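Local coordinates for protein putative NADPH:quinone oxidoreductase (Ralstonia eutropha, PDB 3IUP) that binds NADPH and probably uses it to reduce quinones or related substrates, as a medium-chain dehydrogenase/reductase-type enzyme, at residues 155-160 with 185-190; 178-183 with 199-204. All coordinates share one frame; numbering follows the deposited sequence.

Overall arrangement
Both contacts border the same bound NADPH in the nucleotide-binding half of the chain, and their centres are about 11 Å apart. Contact 1, where 155-160 leans on helix 183-195, borders the nicotinamide and the diphosphate oxygen O2N. Contact 2 holds O1A, the adenine and the 2'-phosphate, joining the turn before that helix to the next strand, 199-203. The two segments of contact 2 flank 185-190 in the chain, and they touch contact 1 in space: Gln186 NE2 is 2.9 Å from Ala181 O, a probable hydrogen bond, and Asn189 CA packs 3.6 Å from Leu199 CD2. Helix 183-195 is common to both: its N-terminus starts in contact 2 and its next turns pack on 155-160.

Contact 1: 155-160 with 185-190. With NDP (NADPH dihydro-nicotinamide-adenine-dinucleotide phosphate), chain C.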
ATOM      1  N   VAL A 155     -12.219  -8.691 -19.781  1.00 19.25           N
ATOM      2  CA  VAL A 155     -12.002  -7.849 -18.626  1.00 19.02           C
ATOM      3  C   VAL A 155     -12.252  -8.649 -17.318  1.00 18.28           C
ATOM      4  O   VAL A 155     -11.369  -8.800 -16.461  1.00 17.40           O
ATOM      5  CB  VAL A 155     -12.880  -6.578 -18.705  1.00 18.70           C
ATOM      6  CG1 VAL A 155     -12.900  -5.735 -17.402  1.00 19.88           C
ATOM      7  CG2 VAL A 155     -12.388  -5.666 -19.924  1.00 19.94           C
ATOM      8  N   ASN A 156     -13.439  -9.194 -17.184  1.00 16.64           N
ATOM      9  CA  ASN A 156     -13.751  -9.962 -15.958  1.00 17.29           C
ATOM     10  C   ASN A 156     -13.067 -11.326 -15.847  1.00 17.44           C
ATOM     11  O   ASN A 156     -12.452 -11.628 -14.781  1.00 17.57           O
ATOM     12  CB  ASN A 156     -15.259  -9.990 -15.648  1.00 16.67           C
ATOM     13  CG  ASN A 156     -15.775  -8.633 -15.177  1.00 17.75           C
ATOM     14  OD1 ASN A 156     -14.992  -7.716 -14.873  1.00 19.27           O
ATOM     15  ND2 ASN A 156     -17.122  -8.476 -15.148  1.00 18.32           N
ATOM     16  N   PRO A 157     -13.082 -12.136 -16.918  1.00 17.24           N
ATOM     17  CA  PRO A 157     -12.440 -13.431 -16.780  1.00 17.46           C
ATOM     18  C   PRO A 157     -10.929 -13.361 -16.502  1.00 17.41           C
ATOM     19  O   PRO A 157     -10.412 -14.129 -15.680  1.00 17.90           O
ATOM     20  CB  PRO A 157     -12.753 -14.120 -18.119  1.00 17.55           C
ATOM     21  CG  PRO A 157     -14.048 -13.550 -18.536  1.00 17.23           C
ATOM     22  CD  PRO A 157     -13.964 -12.078 -18.106  1.00 17.33           C
ATOM     23  N   LEU A 158     -10.215 -12.478 -17.192  1.00 17.22           N
ATOM     24  CA  LEU A 158      -8.778 -12.431 -17.025  1.00 17.70           C
ATOM     25  C   LEU A 158      -8.430 -11.774 -15.710  1.00 17.28           C
ATOM     26  O   LEU A 158      -7.398 -12.092 -15.143  1.00 17.59           O
ATOM     27  CB  LEU A 158      -8.055 -11.737 -18.167  1.00 18.05           C
ATOM     28  CG  LEU A 158      -8.166 -12.490 -19.473  1.00 18.35           C
ATOM     29  CD1 LEU A 158      -7.571 -11.642 -20.638  1.00 16.94           C
ATOM     30  CD2 LEU A 158      -7.566 -13.939 -19.437  1.00 17.89           C
ATOM     31  N   THR A 159      -9.255 -10.845 -15.235  1.00 16.18           N
ATOM     32  CA  THR A 159      -9.012 -10.242 -13.942  1.00 15.73           C
ATOM     33  C   THR A 159      -9.205 -11.291 -12.871  1.00 15.27           C
ATOM     34  O   THR A 159      -8.392 -11.369 -11.949  1.00 14.58           O
ATOM     35  CB  THR A 159      -9.882  -9.019 -13.722  1.00 17.03           C
ATOM     36  OG1 THR A 159      -9.568  -8.040 -14.730  1.00 18.60           O
ATOM     37  CG2 THR A 159      -9.686  -8.378 -12.349  1.00 13.75           C
ATOM     38  N   ALA A 160     -10.260 -12.091 -12.969  1.00 15.53           N
ATOM     39  CA  ALA A 160     -10.500 -13.132 -11.961  1.00 15.64           C
ATOM     40  C   ALA A 160      -9.344 -14.111 -11.953  1.00 15.30           C
ATOM     41  O   ALA A 160      -8.812 -14.453 -10.894  1.00 17.16           O
ATOM     42  CB  ALA A 160     -11.821 -13.834 -12.187  1.00 16.10           C
ATOM     43  N   GLY A 185     -16.952 -11.399  -9.332  1.00 14.34           N
ATOM     44  CA  GLY A 185     -16.949 -12.183  -8.111  1.00 14.82           C
ATOM     45  C   GLY A 185     -17.581 -13.532  -8.251  1.00 14.33           C
ATOM     46  O   GLY A 185     -17.102 -14.540  -7.676  1.00 14.14           O
ATOM     47  N   GLN A 186     -18.675 -13.593  -8.989  1.00 15.70           N
ATOM     48  CA  GLN A 186     -19.312 -14.861  -9.238  1.00 15.02           C
ATOM     49  C   GLN A 186     -18.373 -15.789 -10.029  1.00 15.93           C
ATOM     50  O   GLN A 186     -18.326 -16.963  -9.742  1.00 15.97           O
ATOM     51  CB  GLN A 186     -20.662 -14.686  -9.936  1.00 15.04           C
ATOM     52  CG  GLN A 186     -21.663 -13.974  -9.076  1.00 15.82           C
ATOM     53  CD  GLN A 186     -22.957 -13.634  -9.783  1.00 16.41           C
ATOM     54  OE1 GLN A 186     -23.574 -14.513 -10.336  1.00 17.46           O
ATOM     55  NE2 GLN A 186     -23.389 -12.341  -9.743  1.00 17.22           N
HETATM   56  N   MSE A 187     -17.604 -15.226 -10.972  1.00 16.42           N
HETATM   57  CA  MSE A 187     -16.640 -16.006 -11.722  1.00 15.90           C
HETATM   58  C   MSE A 187     -15.539 -16.457 -10.832  1.00 15.47           C
HETATM   59  O   MSE A 187     -15.129 -17.593 -10.919  1.00 16.04           O
HETATM   60  CB  MSE A 187     -16.029 -15.219 -12.913  1.00 15.58           C
HETATM   61  CG  MSE A 187     -16.988 -14.754 -13.859  1.00 16.29           C
HETATM   62 SE   MSE A 187     -15.979 -13.707 -15.170  0.75 16.60          SE
HETATM   63  CE  MSE A 187     -17.547 -13.231 -16.229  1.00 16.62           C
ATOM     64  N   LEU A 188     -15.021 -15.556  -9.993  1.00 16.46           N
ATOM     65  CA  LEU A 188     -13.911 -15.913  -9.125  1.00 15.54           C
ATOM     66  C   LEU A 188     -14.281 -17.055  -8.193  1.00 15.82           C
ATOM     67  O   LEU A 188     -13.531 -18.007  -7.992  1.00 15.38           O
ATOM     68  CB  LEU A 188     -13.427 -14.688  -8.353  1.00 15.69           C
ATOM     69  CG  LEU A 188     -12.327 -15.044  -7.347  1.00 16.17           C
ATOM     70  CD1 LEU A 188     -11.018 -15.494  -8.095  1.00 16.00           C
ATOM     71  CD2 LEU A 188     -12.103 -13.800  -6.432  1.00 15.44           C
ATOM     72  N   ASN A 189     -15.490 -16.993  -7.654  1.00 15.84           N
ATOM     73  CA  ASN A 189     -15.949 -18.067  -6.790  1.00 16.56           C
ATOM     74  C   ASN A 189     -16.004 -19.400  -7.556  1.00 16.73           C
ATOM     75  O   ASN A 189     -15.590 -20.415  -7.043  1.00 16.79           O
ATOM     76  CB  ASN A 189     -17.303 -17.732  -6.207  1.00 16.10           C
ATOM     77  CG  ASN A 189     -17.814 -18.825  -5.307  1.00 17.19           C
ATOM     78  OD1 ASN A 189     -17.194 -19.134  -4.292  1.00 17.35           O
ATOM     79  ND2 ASN A 189     -18.958 -19.398  -5.665  1.00 16.78           N
ATOM     80  N   GLN A 190     -16.468 -19.401  -8.806  1.00 17.14           N
ATOM     81  CA  GLN A 190     -16.458 -20.642  -9.595  1.00 17.71           C
ATOM     82  C   GLN A 190     -15.035 -21.189  -9.881  1.00 17.64           C
ATOM     83  O   GLN A 190     -14.805 -22.396  -9.873  1.00 16.62           O
ATOM     84  CB  GLN A 190     -17.255 -20.493 -10.896  1.00 17.53           C
ATOM     85  CG  GLN A 190     -18.799 -20.274 -10.708  1.00 18.72           C
ATOM     86  CD  GLN A 190     -19.408 -21.323  -9.782  1.00 21.16           C
ATOM     87  OE1 GLN A 190     -19.163 -22.506  -9.967  1.00 24.05           O
ATOM     88  NE2 GLN A 190     -20.126 -20.895  -8.754  1.00 21.15           N
TER
HETATM   89  PA  NDP C 401     -20.896  -5.700 -11.522  0.80 19.46           P
HETATM   90  O1A NDP C 401     -21.285  -6.998 -12.032  0.80 17.83           O
HETATM   91  O2A NDP C 401     -21.559  -4.488 -12.051  0.80 20.74           O
HETATM   92  O5B NDP C 401     -21.162  -5.802  -9.891  0.80 17.61           O
HETATM   93  C5B NDP C 401     -20.768  -4.669  -9.110  0.80 18.49           C
HETATM   94  C4B NDP C 401     -20.899  -5.024  -7.660  0.80 16.98           C
HETATM   95  O4B NDP C 401     -20.464  -3.896  -6.958  0.80 20.34           O
HETATM   96  C3B NDP C 401     -22.345  -5.332  -7.240  0.80 18.15           C
HETATM   97  O3B NDP C 401     -22.497  -6.504  -6.467  0.80 18.71           O
HETATM   98  C2B NDP C 401     -22.721  -4.123  -6.354  0.80 18.25           C
HETATM   99  O2B NDP C 401     -23.582  -4.442  -5.261  0.80 17.45           O
HETATM  100  C1B NDP C 401     -21.349  -3.698  -5.849  0.80 18.81           C
HETATM  101  N9A NDP C 401     -21.276  -2.278  -5.484  0.80 18.89           N
HETATM  102  C8A NDP C 401     -21.672  -1.229  -6.289  0.80 20.10           C
HETATM  103  N7A NDP C 401     -21.381  -0.074  -5.665  0.80 16.64           N
HETATM  104  C5A NDP C 401     -20.781  -0.363  -4.454  0.80 21.48           C
HETATM  105  C6A NDP C 401     -20.277   0.413  -3.391  0.80 21.56           C
HETATM  106  N6A NDP C 401     -20.374   1.753  -3.340  0.80 20.30           N
HETATM  107  N1A NDP C 401     -19.721  -0.225  -2.301  0.80 19.83           N
HETATM  108  C2A NDP C 401     -19.677  -1.582  -2.215  0.80 19.86           C
HETATM  109  N3A NDP C 401     -20.168  -2.336  -3.256  0.80 22.52           N
HETATM  110  C4A NDP C 401     -20.709  -1.746  -4.349  0.80 21.16           C
HETATM  111  O3  NDP C 401     -19.319  -5.365 -11.641  0.80 20.99           O
HETATM  112  PN  NDP C 401     -18.248  -6.188 -12.424  0.80 20.11           P
HETATM  113  O1N NDP C 401     -18.202  -7.586 -12.071  0.80 16.98           O
HETATM  114  O2N NDP C 401     -18.280  -5.887 -13.896  0.80 16.24           O
HETATM  115  O5D NDP C 401     -16.898  -5.485 -11.842  0.80 19.48           O
HETATM  116  C5D NDP C 401     -16.494  -5.760 -10.491  0.80 20.79           C
HETATM  117  C4D NDP C 401     -15.381  -4.800 -10.085  0.80 21.31           C
HETATM  118  O4D NDP C 401     -14.173  -5.272 -10.719  0.80 21.51           O
HETATM  119  C3D NDP C 401     -15.576  -3.324 -10.486  0.80 21.77           C
HETATM  120  O3D NDP C 401     -15.103  -2.450  -9.481  0.80 19.22           O
HETATM  121  C2D NDP C 401     -14.673  -3.216 -11.704  0.80 22.47           C
HETATM  122  O2D NDP C 401     -14.230  -1.907 -12.028  0.80 25.64           O
HETATM  123  C1D NDP C 401     -13.524  -4.114 -11.239  0.80 21.89           C
HETATM  124  N1N NDP C 401     -12.596  -4.501 -12.327  0.80 19.96           N
HETATM  125  C2N NDP C 401     -11.343  -3.989 -12.253  0.80 20.71           C
HETATM  126  C3N NDP C 401     -10.404  -4.263 -13.212  0.80 19.78           C
HETATM  127  C7N NDP C 401      -8.971  -3.795 -13.040  0.80 20.14           C
HETATM  128  O7N NDP C 401      -8.121  -4.011 -14.122  0.80 19.94           O
HETATM  129  N7N NDP C 401      -8.499  -3.178 -11.949  0.80 17.59           N
HETATM  130  C4N NDP C 401     -10.656  -5.341 -14.193  0.80 17.42           C
HETATM  131  C5N NDP C 401     -12.072  -5.862 -14.182  0.80 21.10           C
HETATM  132  C6N NDP C 401     -12.989  -5.422 -13.236  0.80 21.29           C
HETATM  133  P2B NDP C 401     -24.927  -3.550  -4.950  0.80 20.66           P
HETATM  134  O1X NDP C 401     -26.101  -4.283  -5.612  0.80 20.30           O
HETATM  135  O2X NDP C 401     -24.819  -2.120  -5.469  0.80 20.42           O
HETATM  136  O3X NDP C 401     -25.025  -3.571  -3.416  0.80 19.10           O
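Met187, a selenomethionine on helix 183-195, lays its selenium against Asn156 and Pro157 in the first turn of helix 155-169, in a buried helix-helix contact beside the NADPH site. The two axes pass 9.1 Å apart at a crossing angle of -43°. Beyond CG the Met187 chain is extended, which carries its selenium across to the other helix, 3.7 Å from Pro157 N and 3.8 Å from Asn156 CB. The Pro157 ring lies aslant to this chain, with CG at 3.9 Å from SE. One turn further on the backbones come closer, since Ala160 has just a methyl group: its CB is 4.2 Å from Leu188 CB, while Leu188 CD1 rests on the Ala160 carbonyl oxygen. Helix 183-195 is the one that follows strand 175-177, the first strand of the Rossmann-type nucleotide-binding domain. Pro157 is also covered by Val330 of helix 320-332. The same first turn also reaches the cofactor: beyond the CB that meets selenium, Asn156 ND2 gives an almost straight hydrogen bond to NADPH O2N (3.1 Å, 168°), and its OD1 lies near the nicotinamide ring at C5N and C6N. Thr159 OG1, set beside its own backbone N (chi1 -61°), donates back to Val155 O at 2.6 Å, an acceptor it shares with Thr159 N. The same hydroxyl lies 3.0 Å from C4N, the hydride-carrying carbon of NADPH.

Contact 2: 178-183 with 199-204; sequences TAAASN and LVNIVR. With NDP (NADPH dihydro-nicotinamide-adenine-dinucleotide phosphate), chain C.
The strand-turn-helix that receives the diphosphate in a Rossmann-type domain is built here from Ala180 and its neighbours, tied to the adjoining parallel strand at Ile202. Ala180 N donates to Ile202 O (3.0 Å, 158°), and the same oxygen takes a CA-H...O contact from Thr178. Thr178 and Ile202 run side by side, with CG2 of the threonine 4.2 Å from Ile202 CB, while the Thr178 hydroxyl is bound by Asp246. The Ala180 methyl group fits between Asn201 OD1 at 3.5 Å and Val203 CG1 at 4.1 Å; Asn201 ND2 turns to His219 O. A type I turn from Ala179 to Ser182, closed by Ser182 N to Ala179 O, then leads into helix 183-195. Ser182 is its N-cap, its OG held by Gly185 N, and Asn183 N points straight at NADPH O1A (2.9 Å, 168°). After the strand, Arg204, extended from CG to NE, brings its guanidinium over the adenine. The group lies nearly parallel to the base, with C5A 3.4 Å above the guanidinium plane and displaced toward the rim, and its edge meets the 2'-phosphate: NE binds O3X at 2.7 Å and NH2 binds O2X at 2.9 Å. Two N-H groups on one phosphate fix the rotation of the guanidinium, and this pairing with O2X and O3X is consistent with a preference for NADPH over NADH.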
ATOM      1  N   THR A 178     -13.794  -8.698  -2.382  1.00 14.38           N
ATOM      2  CA  THR A 178     -14.918  -7.863  -1.966  1.00 14.63           C
ATOM      3  C   THR A 178     -15.865  -7.562  -3.147  1.00 15.74           C
ATOM      4  O   THR A 178     -15.560  -7.828  -4.307  1.00 16.28           O
ATOM      5  CB  THR A 178     -14.502  -6.581  -1.284  1.00 15.70           C
ATOM      6  OG1 THR A 178     -14.011  -5.635  -2.260  1.00 14.33           O
ATOM      7  CG2 THR A 178     -13.417  -6.837  -0.200  1.00 14.44           C
ATOM      8  N   ALA A 179     -17.011  -6.981  -2.810  1.00 16.00           N
ATOM      9  CA  ALA A 179     -18.129  -6.804  -3.745  1.00 16.47           C
ATOM     10  C   ALA A 179     -18.330  -8.112  -4.524  1.00 15.41           C
ATOM     11  O   ALA A 179     -18.545  -8.110  -5.729  1.00 16.44           O
ATOM     12  CB  ALA A 179     -17.887  -5.595  -4.660  1.00 17.07           C
ATOM     13  N   ALA A 180     -18.316  -9.223  -3.783  1.00 14.92           N
ATOM     14  CA  ALA A 180     -18.127 -10.566  -4.337  1.00 14.08           C
ATOM     15  C   ALA A 180     -19.343 -11.063  -5.155  1.00 14.66           C
ATOM     16  O   ALA A 180     -19.229 -12.013  -5.905  1.00 16.27           O
ATOM     17  CB  ALA A 180     -17.786 -11.561  -3.286  1.00 14.58           C
ATOM     18  N   ALA A 181     -20.485 -10.382  -5.027  1.00 15.34           N
ATOM     19  CA  ALA A 181     -21.680 -10.739  -5.835  1.00 16.40           C
ATOM     20  C   ALA A 181     -21.673 -10.042  -7.181  1.00 17.62           C
ATOM     21  O   ALA A 181     -22.610 -10.200  -7.985  1.00 16.98           O
ATOM     22  CB  ALA A 181     -22.971 -10.422  -5.056  1.00 16.24           C
ATOM     23  N   SER A 182     -20.602  -9.295  -7.445  1.00 15.57           N
ATOM     24  CA  SER A 182     -20.383  -8.769  -8.798  1.00 16.12           C
ATOM     25  C   SER A 182     -20.308  -9.898  -9.810  1.00 16.09           C
ATOM     26  O   SER A 182     -20.050 -11.058  -9.466  1.00 13.94           O
ATOM     27  CB  SER A 182     -19.086  -7.930  -8.851  1.00 16.50           C
ATOM     28  OG  SER A 182     -17.977  -8.785  -8.701  1.00 17.00           O
ATOM     29  N   ASN A 183     -20.543  -9.586 -11.083  1.00 15.20           N
ATOM     30  CA  ASN A 183     -20.260 -10.563 -12.108  1.00 15.37           C
ATOM     31  C   ASN A 183     -18.870 -11.201 -11.968  1.00 14.66           C
ATOM     32  O   ASN A 183     -18.720 -12.432 -12.014  1.00 15.83           O
ATOM     33  CB  ASN A 183     -20.434  -9.988 -13.525  1.00 14.79           C
ATOM     34  CG  ASN A 183     -21.890  -9.937 -13.994  1.00 20.53           C
ATOM     35  OD1 ASN A 183     -22.807  -9.929 -13.205  1.00 20.31           O
ATOM     36  ND2 ASN A 183     -22.088  -9.905 -15.312  1.00 22.36           N
ATOM     37  N   LEU A 199     -11.209 -19.306  -0.441  1.00 17.28           N
ATOM     38  CA  LEU A 199     -11.636 -17.980  -0.861  1.00 16.01           C
ATOM     39  C   LEU A 199     -12.572 -17.432   0.198  1.00 15.42           C
ATOM     40  O   LEU A 199     -13.491 -18.136   0.658  1.00 15.36           O
ATOM     41  CB  LEU A 199     -12.328 -18.101  -2.195  1.00 15.30           C
ATOM     42  CG  LEU A 199     -13.127 -16.870  -2.637  1.00 16.95           C
ATOM     43  CD1 LEU A 199     -12.167 -15.620  -2.878  1.00 14.17           C
ATOM     44  CD2 LEU A 199     -13.958 -17.154  -3.875  1.00 16.21           C
ATOM     45  N   VAL A 200     -12.378 -16.181   0.588  1.00 14.42           N
ATOM     46  CA  VAL A 200     -13.335 -15.503   1.418  1.00 14.95           C
ATOM     47  C   VAL A 200     -14.010 -14.452   0.593  1.00 15.46           C
ATOM     48  O   VAL A 200     -13.361 -13.518   0.088  1.00 15.44           O
ATOM     49  CB  VAL A 200     -12.705 -14.885   2.666  1.00 15.21           C
ATOM     50  CG1 VAL A 200     -13.757 -14.061   3.501  1.00 16.70           C
ATOM     51  CG2 VAL A 200     -11.922 -15.961   3.511  1.00 14.11           C
ATOM     52  N   ASN A 201     -15.329 -14.576   0.453  1.00 15.27           N
ATOM     53  CA  ASN A 201     -16.137 -13.605  -0.286  1.00 15.52           C
ATOM     54  C   ASN A 201     -16.734 -12.610   0.683  1.00 16.37           C
ATOM     55  O   ASN A 201     -17.264 -13.015   1.711  1.00 17.83           O
ATOM     56  CB  ASN A 201     -17.301 -14.315  -1.001  1.00 15.95           C
ATOM     57  CG  ASN A 201     -16.843 -15.288  -2.042  1.00 16.72           C
ATOM     58  OD1 ASN A 201     -16.526 -14.875  -3.145  1.00 18.13           O
ATOM     59  ND2 ASN A 201     -16.799 -16.600  -1.720  1.00 14.80           N
ATOM     60  N   ILE A 202     -16.608 -11.336   0.370  1.00 15.51           N
ATOM     61  CA  ILE A 202     -17.213 -10.261   1.158  1.00 16.52           C
ATOM     62  C   ILE A 202     -18.224  -9.529   0.323  1.00 16.63           C
ATOM     63  O   ILE A 202     -17.940  -9.123  -0.797  1.00 16.24           O
ATOM     64  CB  ILE A 202     -16.162  -9.291   1.716  1.00 15.50           C
ATOM     65  CG1 ILE A 202     -15.229 -10.034   2.662  1.00 16.60           C
ATOM     66  CG2 ILE A 202     -16.851  -8.130   2.438  1.00 16.47           C
ATOM     67  CD1 ILE A 202     -13.981  -9.238   3.158  1.00 17.39           C
ATOM     68  N   VAL A 203     -19.434  -9.371   0.871  1.00 15.98           N
ATOM     69  CA  VAL A 203     -20.526  -8.669   0.192  1.00 16.74           C
ATOM     70  C   VAL A 203     -21.048  -7.542   1.076  1.00 16.60           C
ATOM     71  O   VAL A 203     -20.611  -7.403   2.221  1.00 17.63           O
ATOM     72  CB  VAL A 203     -21.682  -9.651  -0.163  1.00 16.87           C
ATOM     73  CG1 VAL A 203     -21.205 -10.741  -1.118  1.00 18.25           C
ATOM     74  CG2 VAL A 203     -22.282 -10.262   1.123  1.00 16.36           C
ATOM     75  N   ARG A 204     -21.999  -6.760   0.590  1.00 18.68           N
ATOM     76  CA  ARG A 204     -22.549  -5.672   1.404  1.00 20.76           C
ATOM     77  C   ARG A 204     -23.998  -5.773   1.781  1.00 22.33           C
ATOM     78  O   ARG A 204     -24.491  -4.908   2.502  1.00 22.83           O
ATOM     79  CB  ARG A 204     -22.257  -4.310   0.784  1.00 21.95           C
ATOM     80  CG  ARG A 204     -23.072  -3.952  -0.414  1.00 23.17           C
ATOM     81  CD  ARG A 204     -22.920  -2.420  -0.631  1.00 25.85           C
ATOM     82  NE  ARG A 204     -23.524  -1.936  -1.867  1.00 27.32           N
ATOM     83  CZ  ARG A 204     -23.517  -0.648  -2.246  1.00 28.57           C
ATOM     84  NH1 ARG A 204     -22.958   0.299  -1.466  1.00 28.38           N
ATOM     85  NH2 ARG A 204     -24.077  -0.277  -3.394  1.00 26.18           N
TER
HETATM   86  PA  NDP C 401     -20.896  -5.700 -11.522  0.80 19.46           P
HETATM   87  O1A NDP C 401     -21.285  -6.998 -12.032  0.80 17.83           O
HETATM   88  O2A NDP C 401     -21.559  -4.488 -12.051  0.80 20.74           O
HETATM   89  O5B NDP C 401     -21.162  -5.802  -9.891  0.80 17.61           O
HETATM   90  C5B NDP C 401     -20.768  -4.669  -9.110  0.80 18.49           C
HETATM   91  C4B NDP C 401     -20.899  -5.024  -7.660  0.80 16.98           C
HETATM   92  O4B NDP C 401     -20.464  -3.896  -6.958  0.80 20.34           O
HETATM   93  C3B NDP C 401     -22.345  -5.332  -7.240  0.80 18.15           C
HETATM   94  O3B NDP C 401     -22.497  -6.504  -6.467  0.80 18.71           O
HETATM   95  C2B NDP C 401     -22.721  -4.123  -6.354  0.80 18.25           C
HETATM   96  O2B NDP C 401     -23.582  -4.442  -5.261  0.80 17.45           O
HETATM   97  C1B NDP C 401     -21.349  -3.698  -5.849  0.80 18.81           C
HETATM   98  N9A NDP C 401     -21.276  -2.278  -5.484  0.80 18.89           N
HETATM   99  C8A NDP C 401     -21.672  -1.229  -6.289  0.80 20.10           C
HETATM  100  N7A NDP C 401     -21.381  -0.074  -5.665  0.80 16.64           N
HETATM  101  C5A NDP C 401     -20.781  -0.363  -4.454  0.80 21.48           C
HETATM  102  C6A NDP C 401     -20.277   0.413  -3.391  0.80 21.56           C
HETATM  103  N6A NDP C 401     -20.374   1.753  -3.340  0.80 20.30           N
HETATM  104  N1A NDP C 401     -19.721  -0.225  -2.301  0.80 19.83           N
HETATM  105  C2A NDP C 401     -19.677  -1.582  -2.215  0.80 19.86           C
HETATM  106  N3A NDP C 401     -20.168  -2.336  -3.256  0.80 22.52           N
HETATM  107  C4A NDP C 401     -20.709  -1.746  -4.349  0.80 21.16           C
HETATM  108  O3  NDP C 401     -19.319  -5.365 -11.641  0.80 20.99           O
HETATM  109  PN  NDP C 401     -18.248  -6.188 -12.424  0.80 20.11           P
HETATM  110  O1N NDP C 401     -18.202  -7.586 -12.071  0.80 16.98           O
HETATM  111  O2N NDP C 401     -18.280  -5.887 -13.896  0.80 16.24           O
HETATM  112  O5D NDP C 401     -16.898  -5.485 -11.842  0.80 19.48           O
HETATM  113  C5D NDP C 401     -16.494  -5.760 -10.491  0.80 20.79           C
HETATM  114  C4D NDP C 401     -15.381  -4.800 -10.085  0.80 21.31           C
HETATM  115  O4D NDP C 401     -14.173  -5.272 -10.719  0.80 21.51           O
HETATM  116  C3D NDP C 401     -15.576  -3.324 -10.486  0.80 21.77           C
HETATM  117  O3D NDP C 401     -15.103  -2.450  -9.481  0.80 19.22           O
HETATM  118  C2D NDP C 401     -14.673  -3.216 -11.704  0.80 22.47           C
HETATM  119  O2D NDP C 401     -14.230  -1.907 -12.028  0.80 25.64           O
HETATM  120  C1D NDP C 401     -13.524  -4.114 -11.239  0.80 21.89           C
HETATM  121  N1N NDP C 401     -12.596  -4.501 -12.327  0.80 19.96           N
HETATM  122  C2N NDP C 401     -11.343  -3.989 -12.253  0.80 20.71           C
HETATM  123  C3N NDP C 401     -10.404  -4.263 -13.212  0.80 19.78           C
HETATM  124  C7N NDP C 401      -8.971  -3.795 -13.040  0.80 20.14           C
HETATM  125  O7N NDP C 401      -8.121  -4.011 -14.122  0.80 19.94           O
HETATM  126  N7N NDP C 401      -8.499  -3.178 -11.949  0.80 17.59           N
HETATM  127  C4N NDP C 401     -10.656  -5.341 -14.193  0.80 17.42           C
HETATM  128  C5N NDP C 401     -12.072  -5.862 -14.182  0.80 21.10           C
HETATM  129  C6N NDP C 401     -12.989  -5.422 -13.236  0.80 21.29           C
HETATM  130  P2B NDP C 401     -24.927  -3.550  -4.950  0.80 20.66           P
HETATM  131  O1X NDP C 401     -26.101  -4.283  -5.612  0.80 20.30           O
HETATM  132  O2X NDP C 401     -24.819  -2.120  -5.469  0.80 20.42           O
HETATM  133  O3X NDP C 401     -25.025  -3.571  -3.416  0.80 19.10           O